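Local coordinates for protein 2-hydroxyisobutyryl-CoA mutase large subunit (Aquincola tertiaricarbonis, PDB 4R3U) that forms, with a small cobalamin-binding subunit, the mutase that interconverts 2-hydroxyisobutyryl-CoA and (S)-3-hydroxybutyryl-CoA, at residues 127-132 with 175-180; 108-113 with 162-167; 348-353 with 475-480. One frame throughout, in Å; residues are numbered along the deposited sequence.

Contact 1 of 3, residues 127-132 with 175-180; sequences TDFDMP and VSFTIN. With 3KK (S-{(3R,5R,9R)-1-[(2R,3S,4R,5R)-5-(6-amino-9H-purin-9-yl)-4-hydroxy-3-(phosphonooxy)tetrahydrofuran-2-yl]-3,5,9-trihydroxy-8,8-dimethyl-3,5-dioxido-10,14-dioxo-2,4,6-trioxa-11,15-diaza-3lambda~5~,5lambda~5~-diphosphaheptadecan-17-yl} 2-hydroxy-2-methylpropanethioate), chain F.
F129, T127 and T178 bury most of this contact, where two parallel strands of the barrel run side by side and reach the active site. The F129 ring turns one edge to F177, an offset edge-to-face pair with ring centroids 5.6 Å apart and planes at 71°; its CZ comes to 3.5 Å from F177 CD1. The same ring brings CD2 to T178 O near its plane, while I179 CD1 lies over one face. T127 joins the strands through its backbone: T178 N donates to T127 O over 2.7 Å. T127 OG1, turned beside its own backbone N, adds a 3.0 Å bond to S176 O. On the substrate side, T178 OG1 donates to D128 OD1 (2.8 Å) and accepts from a water shared with T127 N and S176 OG, a second-shell role that would help set the orientation of the carboxylate. D128 binds the substrate and is inferred to matter for stereospecificity; the 2.4 Å modelled between its OD2 and O3 of the bound 2-hydroxyisobutyryl-CoA is doubtfully short. The carbonyl O of F129 accepts a hydrogen bond from the bound cobalamin. Strand 206-208 flanks strand 175-178 on its other side, and helices 158-164 and 183-196 cover the phenylalanine side.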
loop_
_atom_site.group_PDB
_atom_site.type_symbol
_atom_site.label_atom_id
_atom_site.label_comp_id
_atom_site.label_asym_id
_atom_site.label_seq_id
_atom_site.Cartn_x
_atom_site.Cartn_y
_atom_site.Cartn_z
ATOM N N THR A 127 19.681 13.330 7.939
ATOM C CA THR A 127 19.651 14.771 8.157
ATOM C C THR A 127 19.677 15.535 6.837
ATOM O O THR A 127 20.571 15.310 6.003
ATOM C CB THR A 127 20.841 15.206 9.043
ATOM O OG1 THR A 127 21.178 14.179 9.995
ATOM C CG2 THR A 127 20.609 16.571 9.718
ATOM N N ASP A 128 18.690 16.430 6.658
ATOM C CA ASP A 128 18.596 17.383 5.562
ATOM C C ASP A 128 18.940 18.759 6.052
ATOM O O ASP A 128 18.510 19.174 7.123
ATOM C CB ASP A 128 17.241 17.360 4.853
ATOM C CG ASP A 128 17.278 16.358 3.712
ATOM O OD1 ASP A 128 18.025 15.351 3.839
ATOM O OD2 ASP A 128 16.493 16.537 2.727
ATOM N N PHE A 129 19.729 19.464 5.263
ATOM C CA PHE A 129 20.289 20.780 5.591
ATOM C C PHE A 129 19.620 21.906 4.821
ATOM O O PHE A 129 18.985 21.667 3.791
ATOM C CB PHE A 129 21.812 20.763 5.361
ATOM C CG PHE A 129 22.499 19.665 6.158
ATOM C CD1 PHE A 129 22.933 19.893 7.464
ATOM C CD2 PHE A 129 22.657 18.388 5.623
ATOM C CE1 PHE A 129 23.501 18.863 8.224
ATOM C CE2 PHE A 129 23.203 17.357 6.390
ATOM C CZ PHE A 129 23.643 17.608 7.680
ATOM N N ASP A 130 19.718 23.134 5.351
ATOM C CA ASP A 130 19.157 24.278 4.678
ATOM C C ASP A 130 20.027 24.665 3.452
ATOM O O ASP A 130 21.147 24.164 3.295
ATOM C CB ASP A 130 18.961 25.440 5.657
ATOM C CG ASP A 130 20.200 26.015 6.293
ATOM O OD1 ASP A 130 21.307 25.710 5.821
ATOM O OD2 ASP A 130 20.060 26.844 7.198
ATOM N N MET A 131 19.519 25.574 2.627
ATOM C CA MET A 131 20.209 26.049 1.444
ATOM C C MET A 131 21.549 26.680 1.732
ATOM O O MET A 131 22.502 26.268 1.076
ATOM C CB MET A 131 19.309 26.956 0.594
ATOM C CG MET A 131 18.095 26.260 0.014
ATOM S SD MET A 131 18.415 24.588 -0.614
ATOM C CE MET A 131 19.406 24.873 -2.037
ATOM N N PRO A 132 21.701 27.610 2.717
ATOM C CA PRO A 132 23.051 28.163 2.988
ATOM C C PRO A 132 24.110 27.068 3.210
ATOM O O PRO A 132 25.150 27.072 2.543
ATOM C CB PRO A 132 22.835 29.037 4.232
ATOM C CG PRO A 132 21.417 29.461 4.127
ATOM C CD PRO A 132 20.680 28.273 3.560
ATOM N N VAL A 175 24.334 7.555 11.486
ATOM C CA VAL A 175 23.990 8.943 11.177
ATOM C C VAL A 175 24.347 9.336 9.734
ATOM O O VAL A 175 25.535 9.478 9.403
ATOM C CB VAL A 175 24.587 9.946 12.218
ATOM C CG1 VAL A 175 24.249 11.399 11.861
ATOM C CG2 VAL A 175 24.135 9.610 13.646
ATOM N N SER A 176 23.298 9.596 8.930
ATOM C CA SER A 176 23.351 10.051 7.544
ATOM C C SER A 176 23.200 11.591 7.448
ATOM O O SER A 176 22.347 12.191 8.117
ATOM C CB SER A 176 22.256 9.372 6.712
ATOM O OG SER A 176 22.374 9.724 5.341
ATOM N N PHE A 177 24.018 12.208 6.587
ATOM C CA PHE A 177 24.020 13.647 6.293
ATOM C C PHE A 177 23.769 13.855 4.795
ATOM O O PHE A 177 24.554 13.382 3.960
ATOM C CB PHE A 177 25.361 14.285 6.688
ATOM C CG PHE A 177 25.661 14.438 8.163
ATOM C CD1 PHE A 177 24.631 14.616 9.091
ATOM C CD2 PHE A 177 26.978 14.457 8.622
ATOM C CE1 PHE A 177 24.918 14.801 10.444
ATOM C CE2 PHE A 177 27.269 14.650 9.979
ATOM C CZ PHE A 177 26.243 14.841 10.876
ATOM N N THR A 178 22.646 14.509 4.441
ATOM C CA THR A 178 22.335 14.807 3.032
ATOM C C THR A 178 23.083 16.105 2.672
ATOM O O THR A 178 22.481 17.176 2.532
ATOM C CB THR A 178 20.858 14.924 2.821
ATOM O OG1 THR A 178 20.255 13.750 3.322
ATOM C CG2 THR A 178 20.493 15.147 1.376
ATOM N N ILE A 179 24.401 15.985 2.571
ATOM C CA ILE A 179 25.294 17.091 2.337
ATOM C C ILE A 179 26.129 16.783 1.082
ATOM O O ILE A 179 26.468 15.631 0.841
ATOM C CB ILE A 179 26.113 17.400 3.639
ATOM C CG1 ILE A 179 26.836 18.783 3.583
ATOM C CG2 ILE A 179 27.053 16.247 4.023
ATOM C CD1 ILE A 179 25.966 19.976 3.916
ATOM N N ASN A 180 26.356 17.793 0.244
ATOM C CA ASN A 180 27.025 17.574 -1.028
ATOM C C ASN A 180 28.322 18.376 -1.308
ATOM O O ASN A 180 29.378 17.871 -0.926
ATOM C CB ASN A 180 26.014 17.539 -2.186
ATOM C CG ASN A 180 25.009 16.432 -2.022
ATOM O OD1 ASN A 180 25.305 15.277 -2.277
ATOM N ND2 ASN A 180 23.803 16.751 -1.551
HETATM C C4 3KK F . 17.445 16.042 -0.808
HETATM C C3 3KK F . 16.820 14.734 -0.335
HETATM C C2 3KK F . 15.754 14.268 -1.324
HETATM O O3 3KK F . 16.209 14.985 0.920
HETATM C C1 3KK F . 17.859 13.618 -0.156
HETATM O O1 3KK F . 18.780 13.438 -0.956
HETATM S S1P 3KK F . 17.589 12.645 1.288
HETATM C C2P 3KK F . 18.968 11.466 1.259
HETATM C C3P 3KK F . 19.056 10.737 2.577
HETATM N N4P 3KK F . 20.112 9.740 2.468
HETATM C C5P 3KK F . 20.147 8.651 3.243
HETATM O O5P 3KK F . 19.317 8.392 4.121
HETATM C C6P 3KK F . 21.337 7.737 2.936
HETATM C C7P 3KK F . 21.440 6.574 3.910
HETATM N N8P 3KK F . 22.532 5.677 3.515
HETATM C C9P 3KK F . 22.945 4.688 4.323
HETATM O O9P 3KK F . 22.459 4.497 5.439
HETATM C CAP 3KK F . 24.164 3.859 3.822
HETATM O OAP 3KK F . 25.123 4.676 3.118
HETATM C CBP 3KK F . 23.839 2.495 3.123
HETATM C CDP 3KK F . 25.135 1.700 2.904
HETATM C CEP 3KK F . 23.181 2.704 1.755
HETATM C CCP 3KK F . 22.927 1.616 4.005
HETATM O O6A 3KK F . 23.516 1.512 5.314
HETATM P P2A 3KK F . 22.746 1.054 6.618
HETATM O O4A 3KK F . 21.425 1.698 6.669
HETATM O O5A 3KK F . 23.672 1.237 7.762
HETATM O O3A 3KK F . 22.514 -0.519 6.286
HETATM P P1A 3KK F . 23.655 -1.694 6.165
HETATM O O1A 3KK F . 25.023 -1.146 5.963
HETATM O O2A 3KK F . 23.150 -2.685 5.199
HETATM O O5B 3KK F . 23.467 -2.305 7.663
HETATM C C5B 3KK F . 24.232 -1.866 8.808
HETATM C C4B 3KK F . 25.068 -3.034 9.363
HETATM O O4B 3KK F . 24.278 -4.254 9.497
HETATM C C3B 3KK F . 26.232 -3.367 8.436
HETATM O O3B 3KK F . 27.369 -3.728 9.256
HETATM P P3B 3KK F . 28.697 -2.817 9.385
HETATM O O8A 3KK F . 29.181 -2.760 7.987
HETATM O O7A 3KK F . 28.181 -1.554 9.952
HETATM O O9A 3KK F . 29.525 -3.620 10.316
HETATM C C2B 3KK F . 25.727 -4.566 7.653
HETATM O O2B 3KK F . 26.800 -5.388 7.178
HETATM C C1B 3KK F . 24.880 -5.285 8.684
HETATM N N9A 3KK F . 23.795 -6.102 8.064
HETATM C C8A 3KK F . 22.749 -5.696 7.346
HETATM N N7A 3KK F . 22.047 -6.769 6.992
HETATM C C5A 3KK F . 22.642 -7.850 7.509
HETATM C C4A 3KK F . 23.730 -7.427 8.183
HETATM N N3A 3KK F . 24.548 -8.302 8.827
HETATM C C2A 3KK F . 24.262 -9.686 8.816
HETATM N N1A 3KK F . 23.102 -10.084 8.095
HETATM C C6A 3KK F . 22.344 -9.166 7.457
HETATM N N6A 3KK F . 21.257 -9.527 6.774
HETATM O O HOH W 1 20.634 12.008 5.352
HETATM O O HOH W 2 20.132 18.422 2.861
#

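Contact 2 of 3, residues 108-113 with 162-167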
loop_
_atom_site.group_PDB
_atom_site.type_symbol
_atom_site.label_atom_id
_atom_site.label_comp_id
_atom_site.label_asym_id
_atom_site.label_seq_id
_atom_site.Cartn_x
_atom_site.Cartn_y
_atom_site.Cartn_z
ATOM N N GLU A 108 19.407 22.006 17.695
ATOM C CA GLU A 108 18.459 21.710 18.789
ATOM C C GLU A 108 17.092 21.338 18.280
ATOM O O GLU A 108 16.480 20.418 18.818
ATOM C CB GLU A 108 18.303 22.928 19.708
ATOM C CG GLU A 108 19.572 23.325 20.432
ATOM C CD GLU A 108 20.342 24.455 19.785
ATOM O OE1 GLU A 108 20.279 24.588 18.543
ATOM O OE2 GLU A 108 20.993 25.224 20.527
ATOM N N ASP A 109 16.600 22.061 17.245
ATOM C CA ASP A 109 15.303 21.831 16.632
ATOM C C ASP A 109 15.220 20.442 15.962
ATOM O O ASP A 109 14.311 19.659 16.267
ATOM C CB ASP A 109 14.936 22.987 15.672
ATOM C CG ASP A 109 14.899 24.355 16.344
ATOM O OD1 ASP A 109 14.469 24.431 17.520
ATOM O OD2 ASP A 109 15.294 25.350 15.693
ATOM N N THR A 110 16.190 20.135 15.089
ATOM C CA THR A 110 16.312 18.848 14.374
ATOM C C THR A 110 16.622 17.703 15.358
ATOM O O THR A 110 16.163 16.584 15.138
ATOM C CB THR A 110 17.336 18.981 13.213
ATOM O OG1 THR A 110 16.877 20.016 12.354
ATOM C CG2 THR A 110 17.476 17.715 12.404
ATOM N N ASN A 111 17.379 17.988 16.448
ATOM C CA ASN A 111 17.690 16.999 17.489
ATOM C C ASN A 111 16.400 16.492 18.169
ATOM O O ASN A 111 16.295 15.302 18.449
ATOM C CB ASN A 111 18.642 17.593 18.534
ATOM C CG ASN A 111 18.976 16.669 19.667
ATOM O OD1 ASN A 111 18.421 16.786 20.758
ATOM N ND2 ASN A 111 19.882 15.728 19.431
ATOM N N LYS A 112 15.428 17.400 18.424
ATOM C CA LYS A 112 14.124 17.098 19.012
ATOM C C LYS A 112 13.360 16.121 18.070
ATOM O O LYS A 112 12.821 15.107 18.542
ATOM C CB LYS A 112 13.337 18.409 19.264
ATOM C CG LYS A 112 11.950 18.225 19.918
ATOM C CD LYS A 112 11.023 19.425 19.702
ATOM C CE LYS A 112 9.926 19.221 18.652
ATOM N NZ LYS A 112 10.286 19.729 17.293
ATOM N N ARG A 113 13.366 16.407 16.742
ATOM C CA ARG A 113 12.760 15.540 15.712
ATOM C C ARG A 113 13.463 14.167 15.624
ATOM O O ARG A 113 12.765 13.170 15.490
ATOM C CB ARG A 113 12.726 16.227 14.330
ATOM C CG ARG A 113 11.958 15.460 13.236
ATOM C CD ARG A 113 10.479 15.222 13.538
ATOM N NE ARG A 113 9.731 16.464 13.402
ATOM C CZ ARG A 113 9.107 16.831 12.294
ATOM N NH1 ARG A 113 8.493 17.995 12.233
ATOM N NH2 ARG A 113 9.167 16.072 11.206
ATOM N N GLU A 162 27.100 19.638 17.621
ATOM C CA GLU A 162 27.023 19.152 18.990
ATOM C C GLU A 162 25.579 19.269 19.432
ATOM O O GLU A 162 25.057 18.314 20.010
ATOM C CB GLU A 162 27.955 19.959 19.906
ATOM C CG GLU A 162 29.423 19.730 19.590
ATOM C CD GLU A 162 30.434 20.687 20.189
ATOM O OE1 GLU A 162 30.036 21.770 20.678
ATOM O OE2 GLU A 162 31.640 20.366 20.127
ATOM N N ALA A 163 24.904 20.403 19.074
ATOM C CA ALA A 163 23.477 20.671 19.344
ATOM C C ALA A 163 22.624 19.685 18.584
ATOM O O ALA A 163 21.691 19.135 19.165
ATOM C CB ALA A 163 23.103 22.092 18.943
ATOM N N LEU A 164 22.984 19.418 17.310
ATOM C CA LEU A 164 22.312 18.483 16.409
ATOM C C LEU A 164 22.277 17.050 16.913
ATOM O O LEU A 164 21.253 16.387 16.788
ATOM C CB LEU A 164 22.959 18.523 15.002
ATOM C CG LEU A 164 22.382 17.556 13.936
ATOM C CD1 LEU A 164 21.082 18.066 13.395
ATOM C CD2 LEU A 164 23.352 17.335 12.813
ATOM N N LEU A 165 23.405 16.561 17.389
ATOM C CA LEU A 165 23.605 15.184 17.824
ATOM C C LEU A 165 23.686 15.034 19.350
ATOM O O LEU A 165 24.181 14.025 19.846
ATOM C CB LEU A 165 24.851 14.590 17.103
ATOM C CG LEU A 165 24.701 14.401 15.575
ATOM C CD1 LEU A 165 26.033 14.217 14.903
ATOM C CD2 LEU A 165 23.739 13.229 15.234
ATOM N N ALA A 166 23.133 16.015 20.085
ATOM C CA ALA A 166 23.087 16.004 21.543
ATOM C C ALA A 166 22.322 14.780 22.018
ATOM O O ALA A 166 21.278 14.455 21.452
ATOM C CB ALA A 166 22.425 17.275 22.058
ATOM N N ASP A 167 22.876 14.076 23.024
ATOM C CA ASP A 167 22.298 12.864 23.626
ATOM C C ASP A 167 22.104 11.696 22.620
ATOM O O ASP A 167 21.271 10.821 22.847
ATOM C CB ASP A 167 20.988 13.173 24.409
ATOM C CG ASP A 167 20.992 14.490 25.170
ATOM O OD1 ASP A 167 21.759 14.607 26.169
ATOM O OD2 ASP A 167 20.262 15.412 24.753
#
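The segment 108-113 of helix 107-119 passes close to the end of helix 158-164, with CA atoms only 5.0 Å apart at N111 and L164. L165 is the first residue to leave helical geometry, and N111 reaches the carbonyls around that exit. With CG anti to the backbone N (chi1 178°), the amide is carried toward the end of helix 158-164, and its ND2 donates twice: to L164 O at 3.0 Å and to A166 O at 2.8 Å. The two bonds differ in approach. A166 O is met in its carbonyl plane, on a lone pair, whereas L164 O is met from well above its plane, although it lies close to the amide plane of N111. Both N-H groups are thus used, and K115 binds OD1, which fixes the rotation of the amide. In the TIM-barrel fold these are outer helices, packed against each other outside the parallel strands. On the barrel side, T110 CG2 and L164 CD1 lie alongside at 3.8 Å; the hydroxyl of T110 bonds to F104 O. Toward the surface, the bent chain of E108 lays its carboxylate carbon CD 3.7 Å from A163 CB, while OE2 forms a salt bridge with R508.

Contact 3 of 3, residues 348-353 with 475-480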
loop_
_atom_site.group_PDB
_atom_site.type_symbol
_atom_site.label_atom_id
_atom_site.label_comp_id
_atom_site.label_asym_id
_atom_site.label_seq_id
_atom_site.Cartn_x
_atom_site.Cartn_y
_atom_site.Cartn_z
ATOM N N THR A 348 5.565 11.697 -7.377
ATOM C CA THR A 348 4.285 11.018 -7.635
ATOM C C THR A 348 3.150 11.499 -6.705
ATOM O O THR A 348 1.970 11.213 -6.952
ATOM C CB THR A 348 4.408 9.524 -7.490
ATOM O OG1 THR A 348 4.721 9.230 -6.144
ATOM C CG2 THR A 348 5.403 8.905 -8.433
ATOM N N LEU A 349 3.519 12.167 -5.609
ATOM C CA LEU A 349 2.611 12.620 -4.568
ATOM C C LEU A 349 1.948 13.940 -4.916
ATOM O O LEU A 349 2.536 14.770 -5.612
ATOM C CB LEU A 349 3.326 12.649 -3.200
ATOM C CG LEU A 349 4.108 11.370 -2.776
ATOM C CD1 LEU A 349 4.598 11.483 -1.365
ATOM C CD2 LEU A 349 3.252 10.132 -2.838
ATOM N N THR A 350 0.705 14.116 -4.450
ATOM C CA THR A 350 -0.145 15.271 -4.776
ATOM C C THR A 350 -0.551 16.185 -3.630
ATOM O O THR A 350 -0.605 15.759 -2.482
ATOM C CB THR A 350 -1.420 14.805 -5.549
ATOM O OG1 THR A 350 -2.214 14.026 -4.681
ATOM C CG2 THR A 350 -1.107 13.988 -6.801
ATOM N N LYS A 351 -0.848 17.453 -3.975
ATOM C CA LYS A 351 -1.421 18.480 -3.108
ATOM C C LYS A 351 -2.943 18.161 -3.049
ATOM O O LYS A 351 -3.430 17.909 -1.947
ATOM C CB LYS A 351 -1.135 19.917 -3.615
ATOM C CG LYS A 351 -1.515 21.033 -2.622
ATOM C CD LYS A 351 -1.060 22.408 -3.098
ATOM C CE LYS A 351 -1.450 23.545 -2.170
ATOM N NZ LYS A 351 -0.517 23.725 -1.016
ATOM N N PRO A 352 -3.700 18.012 -4.169
ATOM C CA PRO A 352 -5.110 17.600 -4.023
ATOM C C PRO A 352 -5.211 16.180 -3.463
ATOM O O PRO A 352 -4.356 15.324 -3.771
ATOM C CB PRO A 352 -5.655 17.666 -5.454
ATOM C CG PRO A 352 -4.499 17.569 -6.325
ATOM C CD PRO A 352 -3.350 18.189 -5.600
ATOM N N GLN A 353 -6.217 15.937 -2.595
ATOM C CA GLN A 353 -6.487 14.622 -2.002
ATOM C C GLN A 353 -5.233 14.002 -1.380
ATOM O O GLN A 353 -5.006 12.784 -1.506
ATOM C CB GLN A 353 -7.110 13.687 -3.058
ATOM C CG GLN A 353 -8.402 14.213 -3.661
ATOM C CD GLN A 353 -9.054 13.160 -4.497
ATOM O OE1 GLN A 353 -9.334 13.370 -5.684
ATOM N NE2 GLN A 353 -9.374 12.036 -3.857
ATOM N N LYS A 475 -1.011 10.061 -18.915
ATOM C CA LYS A 475 -0.422 9.555 -17.678
ATOM C C LYS A 475 -1.418 9.884 -16.586
ATOM O O LYS A 475 -1.587 11.071 -16.249
ATOM C CB LYS A 475 0.950 10.171 -17.355
ATOM C CG LYS A 475 1.578 9.534 -16.118
ATOM C CD LYS A 475 2.770 10.308 -15.593
ATOM C CE LYS A 475 3.555 9.425 -14.670
ATOM N NZ LYS A 475 4.723 10.117 -14.076
ATOM N N PRO A 476 -2.104 8.857 -16.038
ATOM C CA PRO A 476 -3.098 9.129 -14.989
ATOM C C PRO A 476 -2.453 9.548 -13.682
ATOM O O PRO A 476 -1.457 8.941 -13.212
ATOM C CB PRO A 476 -3.852 7.795 -14.847
ATOM C CG PRO A 476 -3.365 6.917 -15.975
ATOM C CD PRO A 476 -2.008 7.412 -16.326
ATOM N N VAL A 477 -2.972 10.652 -13.132
ATOM C CA VAL A 477 -2.549 11.183 -11.833
ATOM C C VAL A 477 -3.853 11.457 -11.057
ATOM O O VAL A 477 -4.562 12.431 -11.339
ATOM C CB VAL A 477 -1.545 12.372 -11.875
ATOM C CG1 VAL A 477 -1.207 12.847 -10.462
ATOM C CG2 VAL A 477 -0.267 11.980 -12.610
ATOM N N ILE A 478 -4.194 10.523 -10.138
ATOM C CA ILE A 478 -5.394 10.582 -9.308
ATOM C C ILE A 478 -5.381 11.897 -8.479
ATOM O O ILE A 478 -4.364 12.237 -7.856
ATOM C CB ILE A 478 -5.581 9.288 -8.429
ATOM C CG1 ILE A 478 -5.439 7.940 -9.212
ATOM C CG2 ILE A 478 -6.846 9.317 -7.606
ATOM C CD1 ILE A 478 -6.347 7.682 -10.447
ATOM N N GLY A 479 -6.485 12.638 -8.553
ATOM C CA GLY A 479 -6.652 13.908 -7.863
ATOM C C GLY A 479 -6.283 15.089 -8.734
ATOM O O GLY A 479 -6.761 16.202 -8.489
ATOM N N VAL A 480 -5.473 14.839 -9.787
ATOM C CA VAL A 480 -4.947 15.862 -10.696
ATOM C C VAL A 480 -5.645 15.882 -12.089
ATOM O O VAL A 480 -6.038 16.961 -12.546
ATOM C CB VAL A 480 -3.388 15.798 -10.744
ATOM C CG1 VAL A 480 -2.776 16.756 -11.773
ATOM C CG2 VAL A 480 -2.792 16.046 -9.360
#
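T350 and P352 press against V477, G479 and V480 where two loops meet, a methyl and a proline ring packing on valine methyls and backbone carbonyls. T350 CG2 lies against two neighbouring valine methyls, 3.8 Å from V477 CG1 and 3.7 Å from V480 CG2, with T350 and the valines antiparallel alongside each other. T350 OG1 takes the place between backbone N and carbonyl carbon (chi1 66°), where it donates to P352 O over 2.7 Å and also bonds to R360. That bond ties residues 350 to 352 into a compact bend, with the P352 ring facing G479. Packing is tight here: P352 CG rests 3.4 Å from G479 O and 3.8 Å from V480 CG2. At phi 94° and psi -21° a CB on G479 would collide with the carbonyl O of I478, and the glycine lets its loop turn close against P352. The looser side is at V477, partly exposed and meeting T350 CG2 with a single methyl. D127 of the small subunit covers P352 and V480 from outside, and E406 of the second large subunit bonds to I478 N. The loop 348-353 leads from strand 340-344 into helix 357-370; the other loop comes after helix 454-472.

Overall arrangement
Contacts 1 and 2 belong to one sector of the barrel wall and touch directly, their centres 14 Å apart. Their segments alternate along the chain: helix 107-119 leads into strand 125-128, and helix 158-164 precedes strand 175-178. Together they build the substrate-facing strand pair and its outer helix layer, which L164 and L165 bridge by meeting F177, T127 and V175. Contact 3 comes later in sequence, its centre 28 Å from that of contact 1 and 35 Å from that of contact 2. Its first loop follows strand 340-344 of the same parallel sheet, yet it lies away from the annotated sites, at the interfaces with the second large subunit and the small subunit.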